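Local structure of Emp47p (form2) (Saccharomyces cerevisiae, 2A6Z) at residues S71-G81 with T198-E209; N115-L126 with I138-G149. The protein serves as a cargo receptor, with a carbohydrate recognition domain that works without calcium, in glycoprotein secretion, and is required for export of Emp46p from the endoplasmic reticulum. All blocks are in the same frame, centred on the assembly; numbering follows the deposited sequence.

Contact 1. Residues S71-G81 with T198-E209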
loop_
_atom_site.group_PDB
_atom_site.type_symbol
_atom_site.label_atom_id
_atom_site.label_comp_id
_atom_site.label_asym_id
_atom_site.label_seq_id
_atom_site.Cartn_x
_atom_site.Cartn_y
_atom_site.Cartn_z
ATOM N N SER A 71 7.331 -1.425 -10.058
ATOM C CA SER A 71 8.504 -0.552 -9.958
ATOM C C SER A 71 9.325 -0.747 -11.218
ATOM O O SER A 71 9.697 -1.885 -11.564
ATOM C CB SER A 71 9.370 -0.950 -8.738
ATOM O OG SER A 71 10.589 -0.224 -8.863
ATOM N N VAL A 72 9.610 0.390 -11.884
ATOM C CA VAL A 72 10.433 0.342 -13.098
ATOM C C VAL A 72 11.542 1.398 -12.988
ATOM O O VAL A 72 11.430 2.379 -12.259
ATOM C CB VAL A 72 9.612 0.555 -14.406
ATOM C CG1 VAL A 72 8.699 -0.654 -14.617
ATOM C CG2 VAL A 72 8.815 1.840 -14.340
ATOM N N GLY A 73 12.597 1.162 -13.778
ATOM C CA GLY A 73 13.610 2.193 -14.004
ATOM C C GLY A 73 14.843 2.106 -13.153
ATOM O O GLY A 73 15.775 2.904 -13.418
ATOM N N TYR A 74 14.913 1.182 -12.185
ATOM C CA TYR A 74 16.095 1.123 -11.351
ATOM C C TYR A 74 16.203 -0.272 -10.683
ATOM O O TYR A 74 15.242 -0.823 -10.192
ATOM C CB TYR A 74 16.042 2.152 -10.212
ATOM C CG TYR A 74 17.313 2.184 -9.415
ATOM C CD1 TYR A 74 18.466 2.736 -9.969
ATOM C CD2 TYR A 74 17.397 1.644 -8.138
ATOM C CE1 TYR A 74 19.644 2.776 -9.283
ATOM C CE2 TYR A 74 18.615 1.690 -7.455
ATOM C CZ TYR A 74 19.727 2.247 -8.021
ATOM O OH TYR A 74 20.897 2.276 -7.312
ATOM N N SER A 75 17.424 -0.785 -10.681
ATOM C CA SER A 75 17.722 -2.012 -9.918
ATOM C C SER A 75 18.906 -1.701 -9.006
ATOM O O SER A 75 19.934 -1.241 -9.463
ATOM C CB SER A 75 18.209 -3.096 -10.884
ATOM O OG SER A 75 18.604 -4.256 -10.193
ATOM N N GLY A 76 18.714 -1.966 -7.728
ATOM C CA GLY A 76 19.763 -1.759 -6.724
ATOM C C GLY A 76 19.101 -1.398 -5.381
ATOM O O GLY A 76 17.996 -0.966 -5.240
ATOM N N GLN A 77 19.784 -1.700 -4.311
ATOM C CA GLN A 77 19.277 -1.332 -2.987
ATOM C C GLN A 77 19.161 0.146 -2.814
ATOM O O GLN A 77 20.044 0.923 -3.165
ATOM C CB GLN A 77 20.211 -1.947 -1.933
ATOM C CG GLN A 77 19.526 -1.698 -0.541
ATOM C CD GLN A 77 20.478 -2.516 0.402
ATOM O OE1 GLN A 77 20.367 -2.553 1.583
ATOM N NE2 GLN A 77 21.381 -3.232 -0.308
ATOM N N THR A 78 18.079 0.643 -2.276
ATOM C CA THR A 78 17.901 2.089 -2.038
ATOM C C THR A 78 17.188 2.176 -0.729
ATOM O O THR A 78 16.702 1.159 -0.197
ATOM C CB THR A 78 17.011 2.760 -3.103
ATOM O OG1 THR A 78 15.677 2.506 -2.828
ATOM C CG2 THR A 78 17.521 2.456 -4.479
ATOM N N ASP A 79 17.051 3.390 -0.173
ATOM C CA ASP A 79 16.245 3.634 0.991
ATOM C C ASP A 79 14.818 4.096 0.640
ATOM O O ASP A 79 14.077 4.533 1.505
ATOM C CB ASP A 79 16.964 4.569 1.975
ATOM C CG ASP A 79 17.189 5.964 1.401
ATOM O OD1 ASP A 79 16.553 6.387 0.472
ATOM O OD2 ASP A 79 18.113 6.665 1.926
ATOM N N GLY A 80 14.461 3.937 -0.636
ATOM C CA GLY A 80 13.093 4.191 -1.078
ATOM C C GLY A 80 12.164 3.021 -0.653
ATOM O O GLY A 80 12.563 2.067 -0.018
ATOM N N GLY A 81 10.910 3.149 -1.083
ATOM C CA GLY A 81 9.949 2.065 -0.864
ATOM C C GLY A 81 8.556 2.548 -1.136
ATOM O O GLY A 81 8.318 3.761 -1.340
ATOM N N THR A 198 1.588 5.212 -0.778
ATOM C CA THR A 198 2.541 6.311 -0.776
ATOM C C THR A 198 3.890 5.717 -1.162
ATOM O O THR A 198 4.186 4.534 -0.939
ATOM C CB THR A 198 2.621 6.993 0.600
ATOM O OG1 THR A 198 3.120 6.094 1.580
ATOM C CG2 THR A 198 1.261 7.483 1.055
ATOM N N ALA A 199 4.771 6.561 -1.708
ATOM C CA ALA A 199 6.110 6.033 -2.074
ATOM C C ALA A 199 7.094 7.192 -2.099
ATOM O O ALA A 199 6.749 8.357 -2.257
ATOM C CB ALA A 199 6.129 5.300 -3.400
ATOM N N GLN A 200 8.372 6.786 -1.965
ATOM C CA GLN A 200 9.497 7.686 -2.113
ATOM C C GLN A 200 10.623 6.882 -2.779
ATOM O O GLN A 200 10.734 5.667 -2.527
ATOM C CB GLN A 200 9.963 8.256 -0.773
ATOM C CG GLN A 200 10.634 7.171 0.104
ATOM C CD GLN A 200 10.931 7.568 1.515
ATOM O OE1 GLN A 200 10.200 8.463 2.017
ATOM N NE2 GLN A 200 11.955 6.918 2.095
ATOM N N ASN A 201 11.485 7.533 -3.546
ATOM C CA ASN A 201 12.647 6.845 -4.056
ATOM C C ASN A 201 13.976 7.285 -3.433
ATOM O O ASN A 201 14.984 6.597 -3.639
ATOM C CB ASN A 201 12.702 6.812 -5.596
ATOM C CG ASN A 201 12.670 8.166 -6.230
ATOM O OD1 ASN A 201 12.839 9.199 -5.562
ATOM N ND2 ASN A 201 12.470 8.196 -7.549
ATOM N N GLY A 202 13.958 8.361 -2.678
ATOM C CA GLY A 202 15.188 8.829 -1.965
ATOM C C GLY A 202 16.258 9.226 -2.936
ATOM O O GLY A 202 16.015 9.519 -4.098
ATOM N N ALA A 203 17.469 9.303 -2.398
ATOM C CA ALA A 203 18.602 9.901 -3.102
ATOM C C ALA A 203 19.744 8.900 -3.342
ATOM O O ALA A 203 20.759 9.304 -3.901
ATOM C CB ALA A 203 19.154 11.078 -2.325
ATOM N N VAL A 204 19.595 7.627 -2.966
ATOM C CA VAL A 204 20.699 6.694 -3.180
ATOM C C VAL A 204 21.006 6.569 -4.682
ATOM O O VAL A 204 20.105 6.297 -5.475
ATOM C CB VAL A 204 20.383 5.342 -2.562
ATOM C CG1 VAL A 204 21.476 4.346 -2.909
ATOM C CG2 VAL A 204 20.339 5.484 -1.031
ATOM N N ASN A 205 22.291 6.732 -5.008
ATOM C CA ASN A 205 22.777 6.654 -6.363
ATOM C C ASN A 205 22.020 7.560 -7.315
ATOM O O ASN A 205 22.023 7.249 -8.499
ATOM C CB ASN A 205 22.730 5.199 -6.811
ATOM C CG ASN A 205 23.751 4.295 -6.199
ATOM O OD1 ASN A 205 24.855 4.804 -5.895
ATOM N ND2 ASN A 205 23.430 3.011 -6.024
ATOM N N ASN A 206 21.411 8.639 -6.886
ATOM C CA ASN A 206 20.582 9.482 -7.768
ATOM C C ASN A 206 19.616 8.632 -8.568
ATOM O O ASN A 206 19.293 8.857 -9.737
ATOM C CB ASN A 206 21.483 10.332 -8.689
ATOM C CG ASN A 206 22.000 11.595 -8.009
ATOM O OD1 ASN A 206 21.559 12.085 -6.956
ATOM N ND2 ASN A 206 23.014 12.063 -8.691
ATOM N N ASN A 207 19.098 7.551 -7.918
ATOM C CA ASN A 207 18.174 6.668 -8.621
ATOM C C ASN A 207 16.887 7.415 -8.972
ATOM O O ASN A 207 16.464 8.365 -8.333
ATOM C CB ASN A 207 17.808 5.403 -7.758
ATOM C CG ASN A 207 16.770 5.723 -6.695
ATOM O OD1 ASN A 207 15.574 5.533 -6.971
ATOM N ND2 ASN A 207 17.161 6.162 -5.511
ATOM N N ALA A 208 16.228 6.883 -10.010
ATOM C CA ALA A 208 14.926 7.351 -10.441
ATOM C C ALA A 208 13.902 6.220 -10.425
ATOM O O ALA A 208 13.104 6.063 -11.360
ATOM C CB ALA A 208 14.981 7.986 -11.855
ATOM N N GLU A 209 13.964 5.361 -9.399
ATOM C CA GLU A 209 12.975 4.286 -9.341
ATOM C C GLU A 209 11.581 4.875 -9.385
ATOM O O GLU A 209 11.252 5.821 -8.660
ATOM C CB GLU A 209 13.188 3.521 -7.998
ATOM C CG GLU A 209 12.322 2.239 -7.952
ATOM C CD GLU A 209 12.735 1.233 -6.872
ATOM O OE1 GLU A 209 13.591 1.580 -5.999
ATOM O OE2 GLU A 209 12.170 0.120 -6.869
HETATM O O HOH W 1 17.096 5.100 -12.124
HETATM O O HOH W 2 14.179 3.834 -4.672
HETATM O O HOH W 3 17.247 6.074 -2.021
HETATM O O HOH W 4 18.219 8.829 0.356
#

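Contact 2. Residues N115-L126 with I138-G149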
loop_
_atom_site.group_PDB
_atom_site.type_symbol
_atom_site.label_atom_id
_atom_site.label_comp_id
_atom_site.label_asym_id
_atom_site.label_seq_id
_atom_site.Cartn_x
_atom_site.Cartn_y
_atom_site.Cartn_z
ATOM N N ASN A 115 15.735 -2.379 1.513
ATOM C CA ASN A 115 16.835 -1.866 2.340
ATOM C C ASN A 115 17.060 -2.639 3.631
ATOM O O ASN A 115 17.972 -2.258 4.373
ATOM C CB ASN A 115 16.583 -0.379 2.645
ATOM C CG ASN A 115 17.899 0.386 2.855
ATOM O OD1 ASN A 115 18.923 0.094 2.234
ATOM N ND2 ASN A 115 17.821 1.368 3.709
ATOM N N GLY A 116 16.252 -3.659 3.906
ATOM C CA GLY A 116 16.392 -4.420 5.116
ATOM C C GLY A 116 17.315 -5.630 4.919
ATOM O O GLY A 116 17.855 -5.874 3.851
ATOM N N PRO A 117 17.481 -6.387 5.990
ATOM C CA PRO A 117 18.525 -7.445 6.043
ATOM C C PRO A 117 18.207 -8.646 5.207
ATOM O O PRO A 117 19.103 -9.489 5.031
ATOM C CB PRO A 117 18.626 -7.788 7.526
ATOM C CG PRO A 117 17.373 -7.334 8.135
ATOM C CD PRO A 117 16.834 -6.179 7.311
ATOM N N LEU A 118 16.991 -8.768 4.685
ATOM C CA LEU A 118 16.571 -9.953 3.903
ATOM C C LEU A 118 16.503 -9.607 2.415
ATOM O O LEU A 118 16.136 -10.486 1.636
ATOM C CB LEU A 118 15.213 -10.497 4.338
ATOM C CG LEU A 118 15.070 -10.748 5.856
ATOM C CD1 LEU A 118 13.698 -11.315 6.092
ATOM C CD2 LEU A 118 16.211 -11.560 6.425
ATOM N N GLY A 119 16.842 -8.355 2.032
ATOM C CA GLY A 119 16.665 -7.956 0.636
ATOM C C GLY A 119 15.206 -7.636 0.336
ATOM O O GLY A 119 14.448 -7.282 1.259
ATOM N N PRO A 120 14.786 -7.704 -0.936
ATOM C CA PRO A 120 13.407 -7.295 -1.321
ATOM C C PRO A 120 12.366 -8.106 -0.574
ATOM O O PRO A 120 12.328 -9.359 -0.645
ATOM C CB PRO A 120 13.399 -7.544 -2.816
ATOM C CG PRO A 120 14.833 -7.494 -3.242
ATOM C CD PRO A 120 15.607 -8.093 -2.083
ATOM N N THR A 121 11.466 -7.380 0.102
ATOM C CA THR A 121 10.448 -7.983 0.934
ATOM C C THR A 121 9.129 -7.212 0.820
ATOM O O THR A 121 9.108 -6.017 0.459
ATOM C CB THR A 121 10.828 -7.993 2.424
ATOM O OG1 THR A 121 11.328 -6.709 2.842
ATOM C CG2 THR A 121 11.928 -8.998 2.728
ATOM N N LEU A 122 8.060 -7.908 1.211
ATOM C CA LEU A 122 6.788 -7.301 1.624
ATOM C C LEU A 122 6.666 -7.572 3.096
ATOM O O LEU A 122 6.701 -8.723 3.545
ATOM C CB LEU A 122 5.620 -7.890 0.803
ATOM C CG LEU A 122 4.287 -7.125 1.050
ATOM C CD1 LEU A 122 3.373 -7.416 -0.141
ATOM C CD2 LEU A 122 3.554 -7.527 2.333
ATOM N N ARG A 123 6.484 -6.512 3.879
ATOM C CA ARG A 123 6.430 -6.609 5.324
ATOM C C ARG A 123 5.147 -5.969 5.843
ATOM O O ARG A 123 4.697 -4.917 5.354
ATOM C CB ARG A 123 7.610 -5.850 5.950
ATOM C CG ARG A 123 8.941 -6.567 5.737
ATOM C CD ARG A 123 10.142 -5.628 5.975
ATOM N NE ARG A 123 11.409 -6.435 5.803
ATOM C CZ ARG A 123 12.003 -7.129 6.745
ATOM N NH1 ARG A 123 11.516 -7.181 7.999
ATOM N NH2 ARG A 123 13.131 -7.796 6.437
ATOM N N GLY A 124 4.610 -6.570 6.893
ATOM C CA GLY A 124 3.480 -5.956 7.645
ATOM C C GLY A 124 4.014 -5.313 8.916
ATOM O O GLY A 124 4.818 -5.884 9.657
ATOM N N GLN A 125 3.505 -4.112 9.152
ATOM C CA GLN A 125 3.839 -3.329 10.319
ATOM C C GLN A 125 2.520 -2.842 10.992
ATOM O O GLN A 125 1.568 -2.511 10.251
ATOM C CB GLN A 125 4.680 -2.079 10.000
ATOM C CG GLN A 125 5.817 -2.319 9.006
ATOM C CD GLN A 125 7.009 -3.124 9.434
ATOM O OE1 GLN A 125 7.495 -3.953 8.667
ATOM N NE2 GLN A 125 7.536 -2.867 10.645
ATOM N N LEU A 126 2.507 -2.784 12.303
ATOM C CA LEU A 126 1.317 -2.299 13.041
ATOM C C LEU A 126 1.748 -1.185 13.977
ATOM O O LEU A 126 2.834 -1.192 14.528
ATOM C CB LEU A 126 0.740 -3.406 13.917
ATOM C CG LEU A 126 0.157 -4.573 13.126
ATOM C CD1 LEU A 126 0.111 -5.809 13.994
ATOM C CD2 LEU A 126 -1.192 -4.167 12.490
ATOM N N ILE A 138 12.444 -0.761 12.012
ATOM C CA ILE A 138 11.279 -1.254 11.257
ATOM C C ILE A 138 11.421 -2.719 10.856
ATOM O O ILE A 138 10.427 -3.441 10.932
ATOM C CB ILE A 138 11.071 -0.321 10.054
ATOM C CG1 ILE A 138 9.690 -0.526 9.417
ATOM C CG2 ILE A 138 12.205 -0.340 9.017
ATOM C CD1 ILE A 138 9.301 0.669 8.536
ATOM N N TYR A 139 12.621 -3.152 10.451
ATOM C CA TYR A 139 12.716 -4.534 9.967
ATOM C C TYR A 139 12.558 -5.552 11.101
ATOM O O TYR A 139 11.929 -6.604 10.937
ATOM C CB TYR A 139 14.041 -4.756 9.186
ATOM C CG TYR A 139 14.121 -3.730 8.053
ATOM C CD1 TYR A 139 13.191 -3.741 6.998
ATOM C CD2 TYR A 139 15.087 -2.710 8.057
ATOM C CE1 TYR A 139 13.244 -2.811 5.978
ATOM C CE2 TYR A 139 15.120 -1.780 7.049
ATOM C CZ TYR A 139 14.196 -1.827 6.021
ATOM O OH TYR A 139 14.274 -0.870 5.037
ATOM N N ASP A 140 13.096 -5.205 12.262
ATOM C CA ASP A 140 12.912 -6.114 13.419
ATOM C C ASP A 140 11.483 -6.092 13.915
ATOM O O ASP A 140 11.023 -7.096 14.534
ATOM C CB ASP A 140 13.847 -5.697 14.519
ATOM C CG ASP A 140 14.558 -6.812 15.176
ATOM O OD1 ASP A 140 15.536 -6.634 15.901
ATOM O OD2 ASP A 140 13.948 -7.894 15.045
ATOM N N GLN A 141 10.763 -4.999 13.659
ATOM C CA GLN A 141 9.403 -4.819 14.196
ATOM C C GLN A 141 8.330 -5.308 13.236
ATOM O O GLN A 141 7.171 -5.343 13.648
ATOM C CB GLN A 141 9.163 -3.340 14.591
ATOM C CG GLN A 141 10.103 -3.011 15.774
ATOM C CD GLN A 141 9.932 -1.818 16.618
ATOM O OE1 GLN A 141 9.363 -0.908 16.038
ATOM N NE2 GLN A 141 10.416 -1.834 17.869
ATOM N N SER A 142 8.665 -5.764 12.018
ATOM C CA SER A 142 7.616 -6.365 11.152
ATOM C C SER A 142 6.936 -7.482 11.909
ATOM O O SER A 142 7.620 -8.332 12.505
ATOM C CB SER A 142 8.273 -6.943 9.908
ATOM O OG SER A 142 9.102 -6.003 9.259
ATOM N N PHE A 143 5.598 -7.523 11.860
ATOM C CA PHE A 143 4.925 -8.660 12.503
ATOM C C PHE A 143 4.911 -9.858 11.586
ATOM O O PHE A 143 4.700 -10.964 12.091
ATOM C CB PHE A 143 3.509 -8.309 13.017
ATOM C CG PHE A 143 2.474 -8.015 11.923
ATOM C CD1 PHE A 143 1.745 -9.081 11.388
ATOM C CD2 PHE A 143 2.260 -6.723 11.450
ATOM C CE1 PHE A 143 0.817 -8.857 10.375
ATOM C CE2 PHE A 143 1.302 -6.508 10.432
ATOM C CZ PHE A 143 0.591 -7.567 9.911
ATOM N N ALA A 144 5.107 -9.650 10.289
ATOM C CA ALA A 144 5.079 -10.729 9.313
ATOM C C ALA A 144 5.778 -10.203 8.064
ATOM O O ALA A 144 5.835 -8.999 7.853
ATOM C CB ALA A 144 3.656 -11.169 9.013
ATOM N N SER A 145 6.260 -11.130 7.243
ATOM C CA SER A 145 6.933 -10.724 6.017
ATOM C C SER A 145 7.081 -11.884 5.084
ATOM O O SER A 145 6.959 -13.060 5.485
ATOM C CB SER A 145 8.310 -10.123 6.348
ATOM O OG SER A 145 9.145 -11.175 6.921
ATOM N N CYS A 146 7.382 -11.567 3.823
ATOM C CA CYS A 146 7.853 -12.552 2.870
ATOM C C CYS A 146 8.878 -11.896 1.970
ATOM O O CYS A 146 8.899 -10.671 1.793
ATOM C CB CYS A 146 6.709 -13.174 2.052
ATOM S SG CYS A 146 5.870 -12.016 0.944
ATOM N N LEU A 147 9.711 -12.738 1.342
ATOM C CA LEU A 147 10.529 -12.249 0.232
ATOM C C LEU A 147 9.616 -11.902 -0.924
ATOM O O LEU A 147 8.641 -12.609 -1.208
ATOM C CB LEU A 147 11.537 -13.332 -0.190
ATOM C CG LEU A 147 12.460 -13.818 0.935
ATOM C CD1 LEU A 147 13.399 -14.891 0.375
ATOM C CD2 LEU A 147 13.245 -12.680 1.561
ATOM N N MET A 148 9.938 -10.798 -1.607
ATOM C CA MET A 148 9.164 -10.369 -2.757
ATOM C C MET A 148 10.048 -9.537 -3.674
ATOM O O MET A 148 10.405 -8.407 -3.353
ATOM C CB MET A 148 7.954 -9.525 -2.327
ATOM C CG MET A 148 7.138 -9.255 -3.593
ATOM S SD MET A 148 5.909 -7.921 -3.258
ATOM C CE MET A 148 5.342 -7.635 -4.926
ATOM N N GLY A 149 10.388 -10.105 -4.844
ATOM C CA GLY A 149 11.131 -9.295 -5.815
ATOM C C GLY A 149 10.135 -8.337 -6.527
ATOM O O GLY A 149 9.017 -8.707 -6.896
HETATM O O HOH W 5 4.753 -4.073 13.668
#

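Contact 1. Residues S71-G81 with T198-E209
Two crossover loops of the legume-lectin beta sandwich meet here, 71-81 and 198-209, each leading from one sheet to the other; in related L-type lectins such loops help to form the sugar site by the concave sheet, so they probably lie near it here too. Where the loops run into strands, Gly81 and Gln200 form an antiparallel hydrogen-bonded pair, with Gly81 N 2.9 Å from Gln200 O. Alongside it, the Gln200 side chain turns toward 71-81, with Asp79 O in the plane of its amide, and NE2 donates to that oxygen at 3.2 Å. On the far side of the loops Tyr74 carries the packing. Its CG sits anti to the backbone N (chi1 -175°), which lays the ring across Asn207; Asn207 CB stands over the ring centre at 3.4 Å, a CH-pi contact, while Asn205 ND2 comes in at the ring edge and donates to Tyr74 OH. The Asn207 amide is held in turn by its own loop: ND2 donates to both Asn201 O and Val204 O, and OD1 accepts from Glu209 N, closing an Asx turn. Val204 packs its CB against Thr78 CA, and Thr78 OG1 takes the N-H of Gly80 in an ST turn. Between the loops a water links Asp79 OD1, Asn201 O and Val204 N. In the buried Glu209 carboxylate, OE1 lies 2.7 Å from a water oxygen that also meets Thr78 OG1, and takes a weak bond from Gln151. OE2 turns its anti lone pair to Ser71 OG, 2.6 Å away.

Contact 2. Residues N115-L126 with I138-G149
Ser142 OG is gripped from two sides: it donates to Gln125 OE1 at 2.7 Å, on a lone pair in the carbonyl plane, and accepts from Arg123 NH1 at 3.0 Å, lying in the guanidinium plane. The Gln125 chain bends at chi2 (-71°), which curls its amide back so that NE2 can also reach Ile138 O. Arg123, extended from CG to NE, is steadied further by NE donating to Thr121 OG1. Tyr139 presents its CD1 corner over one guanidinium face, 3.4 Å from Arg123 NE, with the two planes 75° apart. One face of the tyrosine ring lies on Gly116, whose CA is 3.4 Å from the ring centroid; Ile138 CG2 covers the opposite face, and Asp113 bonds the hydroxyl. This cluster lies over the Arg123 and Ser145 face of the last strand pair in one sheet of the lectin sandwich, where edge strand 144-147 runs antiparallel to 121-126. Leu122 and Cys146 exchange main-chain bonds, and Met148 N continues the ladder to Pro120 O. On the inward face of that pair, Leu122 CB touches Cys146 SG, itself in a disulfide with Cys180 of the other sheet, and Leu122 CD1 lies 4.0 Å from Met148 SD. Nearer the helical turn, Phe143 sets CD2 and CE2 against the Gly124 main chain, and Leu126 CD1 rests over the ring face, 3.9 Å from the centroid.

Both contacts involve strands of the same seven-stranded sheet, and both are partly buried, but they occupy different places in it. Contact 1 ties together crossover loops that pass between the two sheets, so polar side chains, main-chain carbonyls and bridging waters do most of the work. Contact 2 adds an edge strand through an antiparallel ladder; it has a polar cluster on one face, and an apolar face turned to the second sheet, where a disulfide crosses. Their centres lie about 17 Å apart, yet the two meet directly: Thr78 O of 71-81 packs 3.2 Å from Asn115 CB of 115-126.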